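Local coordinates for DUF1881 domain-containing protein (Neurospora crassa, PDB 5Z6D), which is of uncertain cellular role but joins a betagamma-crystallin domain to an Ig-like domain, whose mutual interface renders the crystallin calcium site inoperative, at residues P7-F12 against T24-Q29; S36-Y41 against A72-I77; I93-K98 against G131-M136; D105-L110 against V149-S154. The protein carries 1 engineered substitution. One frame throughout, in Å; residues are numbered along the deposited sequence.

Contact 1 of 4, residues P7-F12 against T24-Q29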
loop_
_atom_site.group_PDB
_atom_site.type_symbol
_atom_site.label_atom_id
_atom_site.label_comp_id
_atom_site.label_asym_id
_atom_site.label_seq_id
_atom_site.Cartn_x
_atom_site.Cartn_y
_atom_site.Cartn_z
ATOM N N PRO A 7 9.693 15.938 -15.716
ATOM C CA PRO A 7 8.368 15.473 -15.292
ATOM C C PRO A 7 8.277 13.975 -14.983
ATOM O O PRO A 7 7.333 13.565 -14.310
ATOM C CB PRO A 7 7.473 15.814 -16.486
ATOM C CG PRO A 7 8.216 16.852 -17.247
ATOM C CD PRO A 7 9.659 16.532 -17.062
ATOM N N THR A 8 9.228 13.177 -15.451
ATOM C CA THR A 8 9.197 11.748 -15.161
ATOM C C THR A 8 10.320 11.381 -14.198
ATOM O O THR A 8 10.731 10.228 -14.106
ATOM C CB THR A 8 9.308 10.919 -16.450
ATOM O OG1 THR A 8 10.491 11.304 -17.160
ATOM C CG2 THR A 8 8.096 11.165 -17.337
ATOM N N LYS A 9 10.828 12.380 -13.487
ATOM C CA LYS A 9 11.900 12.160 -12.531
ATOM C C LYS A 9 11.461 12.680 -11.163
ATOM O O LYS A 9 10.468 13.384 -11.063
ATOM C CB LYS A 9 13.195 12.848 -12.988
ATOM C CG LYS A 9 14.070 12.015 -13.940
ATOM C CD LYS A 9 13.388 11.738 -15.280
ATOM C CE LYS A 9 13.978 10.513 -15.973
ATOM N NZ LYS A 9 13.078 9.966 -17.030
ATOM N N VAL A 10 12.186 12.280 -10.124
ATOM C CA VAL A 10 12.026 12.862 -8.802
ATOM C C VAL A 10 13.432 13.088 -8.286
ATOM O O VAL A 10 14.365 12.386 -8.682
ATOM C CB VAL A 10 11.194 11.957 -7.821
ATOM C CG1 VAL A 10 9.814 11.627 -8.409
ATOM C CG2 VAL A 10 11.952 10.689 -7.455
ATOM N N ILE A 11 13.615 14.100 -7.449
ATOM C CA ILE A 11 14.914 14.312 -6.866
ATOM C C ILE A 11 14.802 14.296 -5.370
ATOM O O ILE A 11 14.011 15.043 -4.787
ATOM C CB ILE A 11 15.552 15.655 -7.309
ATOM C CG1 ILE A 11 15.483 15.823 -8.829
ATOM C CG2 ILE A 11 16.978 15.730 -6.805
ATOM C CD1 ILE A 11 16.196 17.061 -9.335
ATOM N N PHE A 12 15.585 13.430 -4.746
ATOM C CA PHE A 12 15.634 13.379 -3.297
ATOM C C PHE A 12 16.786 14.228 -2.795
ATOM O O PHE A 12 17.893 14.161 -3.302
ATOM C CB PHE A 12 15.776 11.945 -2.804
ATOM C CG PHE A 12 14.483 11.180 -2.793
ATOM C CD1 PHE A 12 13.609 11.291 -1.728
ATOM C CD2 PHE A 12 14.153 10.334 -3.847
ATOM C CE1 PHE A 12 12.415 10.581 -1.718
ATOM C CE2 PHE A 12 12.966 9.618 -3.846
ATOM C CZ PHE A 12 12.100 9.728 -2.784
ATOM N N THR A 24 18.837 11.995 -8.241
ATOM C CA THR A 24 17.718 11.892 -9.173
ATOM C C THR A 24 17.318 10.436 -9.434
ATOM O O THR A 24 18.177 9.566 -9.595
ATOM C CB THR A 24 18.058 12.581 -10.502
ATOM O OG1 THR A 24 18.446 13.938 -10.246
ATOM C CG2 THR A 24 16.871 12.568 -11.451
ATOM N N TYR A 25 16.011 10.183 -9.472
ATOM C CA TYR A 25 15.463 8.853 -9.754
ATOM C C TYR A 25 14.372 8.915 -10.838
ATOM O O TYR A 25 13.595 9.868 -10.907
ATOM C CB TYR A 25 14.907 8.223 -8.472
ATOM C CG TYR A 25 15.946 7.968 -7.394
ATOM C CD1 TYR A 25 16.584 6.737 -7.288
ATOM C CD2 TYR A 25 16.266 8.954 -6.466
ATOM C CE1 TYR A 25 17.519 6.498 -6.299
ATOM C CE2 TYR A 25 17.201 8.729 -5.467
ATOM C CZ TYR A 25 17.837 7.508 -5.396
ATOM O OH TYR A 25 18.760 7.284 -4.407
ATOM N N ALA A 26 14.296 7.884 -11.680
ATOM C CA ALA A 26 13.359 7.889 -12.802
ATOM C C ALA A 26 12.173 6.959 -12.588
ATOM O O ALA A 26 12.256 6.020 -11.802
ATOM C CB ALA A 26 14.086 7.491 -14.093
ATOM N N VAL A 27 11.089 7.212 -13.309
ATOM C CA VAL A 27 9.937 6.320 -13.304
ATOM C C VAL A 27 10.393 4.909 -13.655
ATOM O O VAL A 27 11.183 4.718 -14.593
ATOM C CB VAL A 27 8.866 6.794 -14.275
ATOM C CG1 VAL A 27 7.834 5.708 -14.504
ATOM C CG2 VAL A 27 8.196 8.055 -13.714
ATOM N N GLY A 28 9.921 3.932 -12.885
ATOM C CA GLY A 28 10.391 2.562 -13.033
ATOM C C GLY A 28 11.427 2.116 -12.010
ATOM O O GLY A 28 11.693 0.918 -11.870
ATOM N N GLN A 29 12.061 3.052 -11.317
ATOM C CA GLN A 29 13.043 2.672 -10.312
ATOM C C GLN A 29 12.400 2.275 -9.010
ATOM O O GLN A 29 11.495 2.944 -8.498
ATOM C CB GLN A 29 14.052 3.794 -10.047
ATOM C CG GLN A 29 15.122 3.915 -11.132
ATOM C CD GLN A 29 16.257 4.827 -10.707
ATOM O OE1 GLN A 29 16.351 5.976 -11.154
ATOM N NE2 GLN A 29 17.109 4.334 -9.831
#
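K9, V10 and I11 pair with A26, Y25 and T24 in an antiparallel beta hairpin of the betagamma-crystallin domain, where strand 23-26 edges a small sheet and strand 9-13 runs through its middle. V10 and Y25 form the hydrogen-bonded pair: V10 N donates to Y25 O at 2.9 Å, and Y25 N returns an equally short bond to V10 O. Past the strand pairing, V27 N reaches T8 O at 3.1 Å as the chain enters a type II turn from A26 to Q29, and Q29 OE1 accepts from A26 N.

K9 lies across the face shared with T24 and A26. Its CG meets T24 CG2 at 3.8 Å; a bend further out (chi2 65°) then carries CE over A26 CB, 3.6 Å away, and brings NZ to T8 OG1 at 2.9 Å. Were K9 cut back to an alanine, the methyl of A26 would be likely to lose this cover and T8 OG1 its ammonium partner.

The opposite face is mainly carbon, with the Y25 hydroxyl as a polar end. V10 CG2 rests on Y25 CB at 4.0 Å, and Y25 CD2 comes to the edge of the F12 ring, 3.6 Å from F12 CD2, with the ring planes at 79°. F83 meets both rings, while Y25 OH is hydrogen-bonded to Y41 OH.

The two faces thus differ in chemistry: aliphatic and aromatic carbon packs inward against strand 82-87, whereas on the other face the methylenes of K9 lie across T24 and A26, with the charged end held by the T8 hydroxyl.

Contact 2 of 4, residues S36-Y41 against A72-I77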
loop_
_atom_site.group_PDB
_atom_site.type_symbol
_atom_site.label_atom_id
_atom_site.label_comp_id
_atom_site.label_asym_id
_atom_site.label_seq_id
_atom_site.Cartn_x
_atom_site.Cartn_y
_atom_site.Cartn_z
ATOM N N SER A 36 16.470 3.504 6.983
ATOM C CA SER A 36 15.256 4.171 6.539
ATOM C C SER A 36 15.638 5.207 5.493
ATOM O O SER A 36 16.807 5.574 5.369
ATOM C CB SER A 36 14.527 4.825 7.709
ATOM O OG SER A 36 15.211 5.991 8.120
ATOM N N LEU A 37 14.658 5.678 4.736
ATOM C CA LEU A 37 14.927 6.653 3.684
ATOM C C LEU A 37 15.528 7.955 4.229
ATOM O O LEU A 37 16.290 8.637 3.541
ATOM C CB LEU A 37 13.642 6.940 2.915
ATOM C CG LEU A 37 13.184 5.748 2.082
ATOM C CD1 LEU A 37 11.831 6.040 1.449
ATOM C CD2 LEU A 37 14.218 5.419 1.028
ATOM N N ASN A 38 15.203 8.268 5.474
ATOM C CA ASN A 38 15.677 9.499 6.111
ATOM C C ASN A 38 17.153 9.505 6.496
ATOM O O ASN A 38 17.682 10.526 6.938
ATOM C CB ASN A 38 14.846 9.780 7.355
ATOM C CG ASN A 38 13.392 9.968 7.036
ATOM O OD1 ASN A 38 12.521 9.513 7.771
ATOM N ND2 ASN A 38 13.117 10.632 5.918
ATOM N N ASP A 39 17.818 8.367 6.340
ATOM C CA ASP A 39 19.244 8.294 6.618
ATOM C C ASP A 39 20.008 9.015 5.512
ATOM O O ASP A 39 21.182 9.354 5.668
ATOM C CB ASP A 39 19.702 6.839 6.739
ATOM C CG ASP A 39 19.011 6.105 7.877
ATOM O OD1 ASP A 39 18.593 6.770 8.849
ATOM O OD2 ASP A 39 18.887 4.864 7.797
ATOM N N LYS A 40 19.322 9.253 4.400
ATOM C CA LYS A 40 19.896 9.990 3.286
ATOM C C LYS A 40 19.071 11.234 2.959
ATOM O O LYS A 40 19.630 12.294 2.685
ATOM C CB LYS A 40 20.005 9.104 2.036
ATOM C CG LYS A 40 20.848 7.849 2.200
ATOM C CD LYS A 40 19.987 6.657 2.594
ATOM C CE LYS A 40 20.833 5.435 2.920
ATOM N NZ LYS A 40 20.018 4.372 3.578
ATOM N N TYR A 41 17.745 11.109 3.004
ATOM C CA TYR A 41 16.879 12.114 2.381
ATOM C C TYR A 41 15.903 12.799 3.316
ATOM O O TYR A 41 15.220 12.163 4.120
ATOM C CB TYR A 41 16.096 11.477 1.237
ATOM C CG TYR A 41 16.981 10.871 0.192
ATOM C CD1 TYR A 41 18.124 11.524 -0.240
ATOM C CD2 TYR A 41 16.680 9.637 -0.358
ATOM C CE1 TYR A 41 18.938 10.968 -1.199
ATOM C CE2 TYR A 41 17.485 9.074 -1.314
ATOM C CZ TYR A 41 18.613 9.746 -1.729
ATOM O OH TYR A 41 19.420 9.185 -2.689
ATOM N N ALA A 72 8.656 19.525 1.077
ATOM C CA ALA A 72 9.855 20.185 1.584
ATOM C C ALA A 72 10.402 19.532 2.862
ATOM O O ALA A 72 11.514 19.848 3.293
ATOM C CB ALA A 72 9.575 21.673 1.823
ATOM N N ASP A 73 9.637 18.608 3.442
ATOM C CA ASP A 73 10.061 17.905 4.650
ATOM C C ASP A 73 9.494 16.490 4.718
ATOM O O ASP A 73 8.305 16.313 4.974
ATOM C CB ASP A 73 9.625 18.710 5.887
ATOM C CG ASP A 73 10.305 18.247 7.174
ATOM O OD1 ASP A 73 10.931 17.160 7.172
ATOM O OD2 ASP A 73 10.216 18.972 8.190
ATOM N N ILE A 74 10.345 15.485 4.498
ATOM C CA ILE A 74 9.930 14.090 4.693
ATOM C C ILE A 74 10.724 13.395 5.800
ATOM O O ILE A 74 10.906 12.175 5.772
ATOM C CB ILE A 74 10.060 13.265 3.391
ATOM C CG1 ILE A 74 11.497 13.284 2.852
ATOM C CG2 ILE A 74 9.088 13.785 2.345
ATOM C CD1 ILE A 74 11.720 12.314 1.697
ATOM N N SER A 75 11.172 14.166 6.782
ATOM C CA SER A 75 11.982 13.636 7.875
ATOM C C SER A 75 11.195 12.800 8.891
ATOM O O SER A 75 11.792 12.116 9.723
ATOM C CB SER A 75 12.667 14.785 8.601
ATOM O OG SER A 75 11.697 15.639 9.190
ATOM N N ASP A 76 9.867 12.866 8.835
ATOM C CA ASP A 76 9.018 12.207 9.825
ATOM C C ASP A 76 7.947 11.367 9.142
ATOM O O ASP A 76 6.791 11.776 9.053
ATOM C CB ASP A 76 8.365 13.256 10.736
ATOM C CG ASP A 76 7.749 12.651 11.988
ATOM O OD1 ASP A 76 7.560 11.418 12.038
ATOM O OD2 ASP A 76 7.447 13.420 12.927
ATOM N N ILE A 77 8.321 10.187 8.661
ATOM C CA ILE A 77 7.415 9.424 7.814
ATOM C C ILE A 77 7.309 7.987 8.280
ATOM O O ILE A 77 6.763 7.134 7.582
ATOM C CB ILE A 77 7.883 9.451 6.362
ATOM C CG1 ILE A 77 9.347 9.004 6.291
ATOM C CG2 ILE A 77 7.739 10.861 5.806
ATOM C CD1 ILE A 77 9.884 8.786 4.866
#
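N38 ND2 is gripped by two backbone carbonyls, one from each segment. Its bond to I74 O is short, 2.7 Å, but bent, with an N-H...O angle of 136° and the donor above the carbonyl plane. The one to Y41 O is longer at 3.2 Å yet straighter, 167°, and that oxygen lies in the plane of the amide. CG of N38 stands anti to its own carbonyl carbon (chi1 -61°), which sends the amide from the short 3-10 segment 37-39 across to the facing loop.

On its other side the amide turns OD1 to I77 CG1, 3.5 Å away, and N38 OD1 also approaches S75 O, a second acceptor, at 3.3 Å. I74 CG1 packs 4.1 Å from Y41 O.

The 72-77 loop is shaped by an Asx turn in which D73 OD1 accepts from both S75 N and S75 OG, the latter at 2.6 Å; D73 OD2 has a salt bridge to K16. A leucine in place of N38 would probably strand the carbonyls of I74 and Y41 without their shared donor, and with it this cross-link between the segments would be lost.

Next to N38, D39 is a calcium ligand seen in this protein, although no ion is bound here, and its OD2 accepts from S36 N. The chemistry therefore amounts to one amide cross-linking a 3-10 turn to an irregular loop beside the crystallin calcium site, much of it through a single nitrogen.

Contact 3 of 4, residues I93-K98 against G131-M136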
loop_
_atom_site.group_PDB
_atom_site.type_symbol
_atom_site.label_atom_id
_atom_site.label_comp_id
_atom_site.label_asym_id
_atom_site.label_seq_id
_atom_site.Cartn_x
_atom_site.Cartn_y
_atom_site.Cartn_z
ATOM N N ILE A 93 -2.598 0.423 -4.197
ATOM C CA ILE A 93 -3.720 -0.341 -3.693
ATOM C C ILE A 93 -3.510 -0.561 -2.207
ATOM O O ILE A 93 -2.466 -1.112 -1.795
ATOM C CB ILE A 93 -3.872 -1.711 -4.394
ATOM C CG1 ILE A 93 -3.888 -1.552 -5.917
ATOM C CG2 ILE A 93 -5.153 -2.412 -3.938
ATOM C CD1 ILE A 93 -3.875 -2.901 -6.654
ATOM N N SER A 94 -4.508 -0.145 -1.422
ATOM C CA SER A 94 -4.420 -0.220 0.034
ATOM C C SER A 94 -5.689 -0.769 0.690
ATOM O O SER A 94 -6.796 -0.524 0.217
ATOM C CB SER A 94 -4.092 1.155 0.618
ATOM O OG SER A 94 -5.122 2.088 0.338
ATOM N N PHE A 95 -5.497 -1.527 1.766
ATOM C CA PHE A 95 -6.578 -2.119 2.566
ATOM C C PHE A 95 -6.563 -1.616 4.004
ATOM O O PHE A 95 -5.480 -1.404 4.575
ATOM C CB PHE A 95 -6.439 -3.640 2.658
ATOM C CG PHE A 95 -6.881 -4.407 1.455
ATOM C CD1 PHE A 95 -7.575 -3.821 0.415
ATOM C CD2 PHE A 95 -6.654 -5.788 1.427
ATOM C CE1 PHE A 95 -7.980 -4.577 -0.669
ATOM C CE2 PHE A 95 -7.051 -6.549 0.347
ATOM C CZ PHE A 95 -7.723 -5.958 -0.697
ATOM N N LEU A 96 -7.747 -1.483 4.604
ATOM C CA LEU A 96 -7.883 -1.335 6.054
ATOM C C LEU A 96 -8.822 -2.441 6.555
ATOM O O LEU A 96 -9.933 -2.590 6.040
ATOM C CB LEU A 96 -8.413 0.056 6.418
ATOM C CG LEU A 96 -8.433 0.429 7.904
ATOM C CD1 LEU A 96 -7.018 0.528 8.433
ATOM C CD2 LEU A 96 -9.176 1.735 8.101
ATOM N N PHE A 97 -8.376 -3.204 7.553
ATOM C CA PHE A 97 -9.093 -4.400 7.996
ATOM C C PHE A 97 -9.923 -4.139 9.247
ATOM O O PHE A 97 -9.386 -3.771 10.296
ATOM C CB PHE A 97 -8.103 -5.539 8.243
ATOM C CG PHE A 97 -8.751 -6.860 8.595
ATOM C CD1 PHE A 97 -9.904 -7.283 7.955
ATOM C CD2 PHE A 97 -8.179 -7.698 9.553
ATOM C CE1 PHE A 97 -10.491 -8.521 8.271
ATOM C CE2 PHE A 97 -8.768 -8.936 9.878
ATOM C CZ PHE A 97 -9.920 -9.348 9.224
ATOM N N LYS A 98 -11.232 -4.336 9.113
ATOM C CA LYS A 98 -12.173 -4.116 10.205
ATOM C C LYS A 98 -12.890 -5.398 10.546
ATOM O O LYS A 98 -12.914 -6.351 9.758
ATOM C CB LYS A 98 -13.197 -3.027 9.850
ATOM C CG LYS A 98 -12.582 -1.647 9.602
ATOM C CD LYS A 98 -11.763 -1.176 10.789
ATOM C CE LYS A 98 -11.258 0.253 10.592
ATOM N NZ LYS A 98 -10.250 0.612 11.631
ATOM N N GLY A 131 -2.834 -0.405 4.832
ATOM C CA GLY A 131 -1.670 -1.132 4.395
ATOM C C GLY A 131 -1.598 -1.213 2.884
ATOM O O GLY A 131 -2.593 -1.487 2.221
ATOM N N LEU A 132 -0.402 -0.996 2.355
ATOM C CA LEU A 132 -0.151 -1.078 0.931
ATOM C C LEU A 132 -0.121 -2.544 0.515
ATOM O O LEU A 132 0.723 -3.303 0.995
ATOM C CB LEU A 132 1.171 -0.384 0.591
ATOM C CG LEU A 132 1.599 -0.453 -0.872
ATOM C CD1 LEU A 132 0.717 0.441 -1.745
ATOM C CD2 LEU A 132 3.080 -0.112 -1.025
ATOM N N VAL A 133 -1.043 -2.952 -0.360
ATOM C CA VAL A 133 -1.137 -4.359 -0.747
ATOM C C VAL A 133 -0.954 -4.561 -2.252
ATOM O O VAL A 133 -1.044 -5.695 -2.764
ATOM C CB VAL A 133 -2.487 -4.994 -0.297
ATOM C CG1 VAL A 133 -2.613 -4.999 1.238
ATOM C CG2 VAL A 133 -3.674 -4.278 -0.929
ATOM N N GLY A 134 -0.675 -3.484 -2.981
ATOM C CA GLY A 134 -0.323 -3.664 -4.384
ATOM C C GLY A 134 -0.049 -2.346 -5.078
ATOM O O GLY A 134 -0.355 -1.287 -4.524
ATOM N N ILE A 135 0.548 -2.396 -6.265
ATOM C CA ILE A 135 0.732 -1.196 -7.081
ATOM C C ILE A 135 0.251 -1.539 -8.478
ATOM O O ILE A 135 0.690 -2.533 -9.051
ATOM C CB ILE A 135 2.206 -0.745 -7.120
ATOM C CG1 ILE A 135 2.681 -0.366 -5.711
ATOM C CG2 ILE A 135 2.393 0.437 -8.075
ATOM C CD1 ILE A 135 4.167 -0.003 -5.600
ATOM N N MET A 136 -0.665 -0.746 -9.017
ATOM C CA MET A 136 -1.214 -1.051 -10.335
ATOM C C MET A 136 -1.176 0.153 -11.238
ATOM O O MET A 136 -1.838 1.147 -10.966
ATOM C CB MET A 136 -2.649 -1.547 -10.233
ATOM C CG MET A 136 -3.241 -1.881 -11.603
ATOM S SD MET A 136 -4.866 -2.656 -11.537
ATOM C CE MET A 136 -4.479 -4.232 -10.764
#
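The F95 ring carries V133 on one face: CG2 of the valine sits almost over the ring centre, 4.0 Å from the centroid and only 8° off the normal, a CH-pi contact. With V133 CG1 beside the backbone N (chi1 -63°), CG2 falls between that N and the carbonyl carbon, and the same CG2 also meets I93 CG2 at 3.8 Å, so that one methyl fills the angle between an aromatic face and an isoleucine branch. The other arm of I93 reaches M136, CD1 lying 4.0 Å from M136 CB.

Beneath these side chains the backbones pair antiparallel. F95 and G131 exchange two hydrogen bonds, the one from G131 N to F95 O measuring 2.8 Å. Further along, the register slips by one in a classic beta bulge: I93 O takes V133 N at 2.7 Å and, weakly, G134 N at 3.2 Å, while I93 N donates to G134 O. Glycine suits the bulge, since a beta carbon on G134 would crowd I93 CD1.

Strand 131-136 edges its sheet in the Ig-like domain, and strand 91-99 continues the sheet to strand 195-200, its parallel neighbour. The face of F95 and V133 turns inward, where both touch V112 of strand 108-112 in the second sheet. On the outer side L132 and I135 pack on I53 and W55 of crystallin strand 50-55, which puts the edge strand at the interface between the two domains, with the L132 side chain about 8 Å from that of the calcium ligand Q56.

Contact 4 of 4, residues D105-L110 against V149-S154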
loop_
_atom_site.group_PDB
_atom_site.type_symbol
_atom_site.label_atom_id
_atom_site.label_comp_id
_atom_site.label_asym_id
_atom_site.label_seq_id
_atom_site.Cartn_x
_atom_site.Cartn_y
_atom_site.Cartn_z
ATOM N N ASP A 105 -9.572 -5.681 19.663
ATOM C CA ASP A 105 -8.579 -5.135 18.750
ATOM C C ASP A 105 -7.517 -6.174 18.438
ATOM O O ASP A 105 -6.996 -6.829 19.344
ATOM C CB ASP A 105 -7.928 -3.892 19.342
ATOM C CG ASP A 105 -8.817 -2.690 19.260
ATOM O OD1 ASP A 105 -10.006 -2.859 18.901
ATOM O OD2 ASP A 105 -8.324 -1.579 19.550
ATOM N N LYS A 106 -7.227 -6.320 17.150
ATOM C CA LYS A 106 -6.212 -7.235 16.633
ATOM C C LYS A 106 -6.563 -8.696 16.881
ATOM O O LYS A 106 -5.693 -9.551 16.807
ATOM C CB LYS A 106 -4.826 -6.935 17.230
ATOM C CG LYS A 106 -4.409 -5.465 17.122
ATOM C CD LYS A 106 -2.952 -5.247 17.522
ATOM C CE LYS A 106 -2.005 -5.852 16.503
ATOM N NZ LYS A 106 -0.598 -5.427 16.737
ATOM N N GLN A 107 -7.830 -8.984 17.153
ATOM C CA GLN A 107 -8.216 -10.384 17.347
ATOM C C GLN A 107 -8.084 -11.169 16.044
ATOM O O GLN A 107 -7.757 -12.362 16.055
ATOM C CB GLN A 107 -9.638 -10.497 17.877
ATOM C CG GLN A 107 -10.063 -11.950 18.071
ATOM C CD GLN A 107 -11.384 -12.100 18.797
ATOM O OE1 GLN A 107 -11.805 -11.219 19.548
ATOM N NE2 GLN A 107 -12.049 -13.230 18.579
ATOM N N TYR A 108 -8.337 -10.506 14.920
ATOM C CA TYR A 108 -8.265 -11.167 13.617
ATOM C C TYR A 108 -7.159 -10.574 12.787
ATOM O O TYR A 108 -6.851 -9.387 12.913
ATOM C CB TYR A 108 -9.600 -11.052 12.869
ATOM C CG TYR A 108 -10.734 -11.701 13.628
ATOM C CD1 TYR A 108 -10.891 -13.077 13.621
ATOM C CD2 TYR A 108 -11.639 -10.937 14.367
ATOM C CE1 TYR A 108 -11.921 -13.684 14.326
ATOM C CE2 TYR A 108 -12.669 -11.535 15.071
ATOM C CZ TYR A 108 -12.803 -12.912 15.046
ATOM O OH TYR A 108 -13.826 -13.520 15.739
ATOM N N SER A 109 -6.541 -11.410 11.961
ATOM C CA SER A 109 -5.553 -10.927 11.000
ATOM C C SER A 109 -5.980 -11.266 9.593
ATOM O O SER A 109 -6.608 -12.308 9.344
ATOM C CB SER A 109 -4.167 -11.508 11.293
ATOM O OG SER A 109 -4.150 -12.930 11.200
ATOM N N LEU A 110 -5.629 -10.359 8.689
ATOM C CA LEU A 110 -5.776 -10.539 7.267
ATOM C C LEU A 110 -4.372 -10.485 6.662
ATOM O O LEU A 110 -3.729 -9.434 6.644
ATOM C CB LEU A 110 -6.677 -9.461 6.688
ATOM C CG LEU A 110 -6.789 -9.421 5.172
ATOM C CD1 LEU A 110 -7.486 -10.672 4.665
ATOM C CD2 LEU A 110 -7.559 -8.160 4.780
ATOM N N VAL A 149 -7.405 -15.334 6.496
ATOM C CA VAL A 149 -8.079 -14.697 7.616
ATOM C C VAL A 149 -8.006 -15.609 8.817
ATOM O O VAL A 149 -8.553 -16.738 8.786
ATOM C CB VAL A 149 -9.550 -14.406 7.332
ATOM C CG1 VAL A 149 -10.159 -13.637 8.515
ATOM C CG2 VAL A 149 -9.703 -13.628 6.027
ATOM N N ARG A 150 -7.358 -15.118 9.874
ATOM C CA ARG A 150 -7.102 -15.948 11.044
ATOM C C ARG A 150 -7.600 -15.297 12.322
ATOM O O ARG A 150 -7.533 -14.081 12.463
ATOM C CB ARG A 150 -5.605 -16.225 11.168
ATOM C CG ARG A 150 -5.268 -17.365 12.078
ATOM C CD ARG A 150 -3.767 -17.435 12.279
ATOM N NE ARG A 150 -3.378 -18.609 13.062
ATOM C CZ ARG A 150 -2.145 -18.830 13.505
ATOM N NH1 ARG A 150 -1.186 -17.947 13.255
ATOM N NH2 ARG A 150 -1.874 -19.926 14.205
ATOM N N ASP A 151 -8.106 -16.100 13.251
ATOM C CA ASP A 151 -8.345 -15.617 14.609
ATOM C C ASP A 151 -7.030 -15.779 15.361
ATOM O O ASP A 151 -6.582 -16.894 15.596
ATOM C CB ASP A 151 -9.481 -16.384 15.290
ATOM C CG ASP A 151 -9.798 -15.858 16.703
ATOM O OD1 ASP A 151 -8.865 -15.563 17.480
ATOM O OD2 ASP A 151 -10.995 -15.748 17.043
ATOM N N GLU A 152 -6.416 -14.662 15.731
ATOM C CA GLU A 152 -5.077 -14.672 16.311
ATOM C C GLU A 152 -5.050 -15.204 17.736
ATOM O O GLU A 152 -4.018 -15.688 18.207
ATOM C CB GLU A 152 -4.483 -13.264 16.281
ATOM C CG GLU A 152 -4.135 -12.786 14.883
ATOM C CD GLU A 152 -2.842 -13.393 14.369
ATOM O OE1 GLU A 152 -1.887 -13.525 15.164
ATOM O OE2 GLU A 152 -2.776 -13.743 13.175
ATOM N N HIS A 153 -6.172 -15.085 18.427
ATOM C CA HIS A 153 -6.265 -15.595 19.790
ATOM C C HIS A 153 -6.254 -17.113 19.761
ATOM O O HIS A 153 -5.383 -17.756 20.355
ATOM C CB HIS A 153 -7.530 -15.087 20.474
ATOM C CG HIS A 153 -7.569 -13.602 20.645
ATOM N ND1 HIS A 153 -8.681 -12.936 21.110
ATOM C CD2 HIS A 153 -6.630 -12.653 20.411
ATOM C CE1 HIS A 153 -8.427 -11.639 21.156
ATOM N NE2 HIS A 153 -7.189 -11.442 20.740
ATOM N N SER A 154 -7.218 -17.677 19.043
ATOM C CA SER A 154 -7.389 -19.123 18.999
ATOM C C SER A 154 -6.393 -19.789 18.049
ATOM O O SER A 154 -5.999 -20.936 18.266
ATOM C CB SER A 154 -8.830 -19.473 18.603
ATOM O OG SER A 154 -9.115 -19.120 17.256
HETATM O O HOH W 1 -6.378 -9.166 20.367
#
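S109 and E152 mark the close-packed part of this contact, with S109 OG donating to E152 OE2 across 2.5 Å on the anti side of the carboxylate. The backbones here form a regular antiparallel pair, S109 and R150 exchanging hydrogen bonds of 2.9 Å (S109 N to R150 O) and 3.0 Å (R150 N to S109 O). On the face turned into the Ig-like domain, L110 CD1 packs on V149 CG2 at 3.9 Å, and the edge of the Y108 ring meets R150 O near its plane. CE1 of that ring lies 3.5 Å from D151 OD2.

Beyond the strand ends the contact opens toward solvent. Q107 stretches out with CG anti to its backbone N (chi1 179°), laying CG over one face of the H153 ring, 3.6 Å from the centroid, and carrying NE2 to D151 OD2 at 3.1 Å. Its OE1 is taken by A104 N. D151 is used at both oxygens: OD2 takes Q107 NE2, and OD1 accepts from S154 N in an Asx motif that turns the chain after the strand. Q107 O receives E152 N at 2.7 Å, the last backbone link, and a water donates to D105 O beside the exposed imidazole of H153.

Strand 108-112 runs between strands 120-123 and 143-151, and strand 157-168 flanks the latter on its far side. M121 and Y123 of strand 120-123 touch both S109 and E152, whereas Y108 and L110 face F97 of strand 91-99 in the other sheet.

In the fold
From the N terminus, contact 1 closes the short hairpin between strands 9-13 and 23-26. Contact 2 follows in series, bringing together two loops 31 residues apart. The two touch where F12 packs on Y41 and I74 and through the Y25 and Y41 hydroxyls, making one continuous part of the crystallin domain. Contacts 3 and 4 belong to the Ig-like domain, closing loops of 32 and 38 intervening residues that cross: 93-98, 105-110, 131-136 and 149-154 alternate. They tie up different sheets, which meet where F97 packs on the backbone of Y108 to L110 and F95 on L110. Contact 4 is far from the crystallin domain, its centre about 39 Å from that of contact 1, while contact 3 lies by the domain boundary.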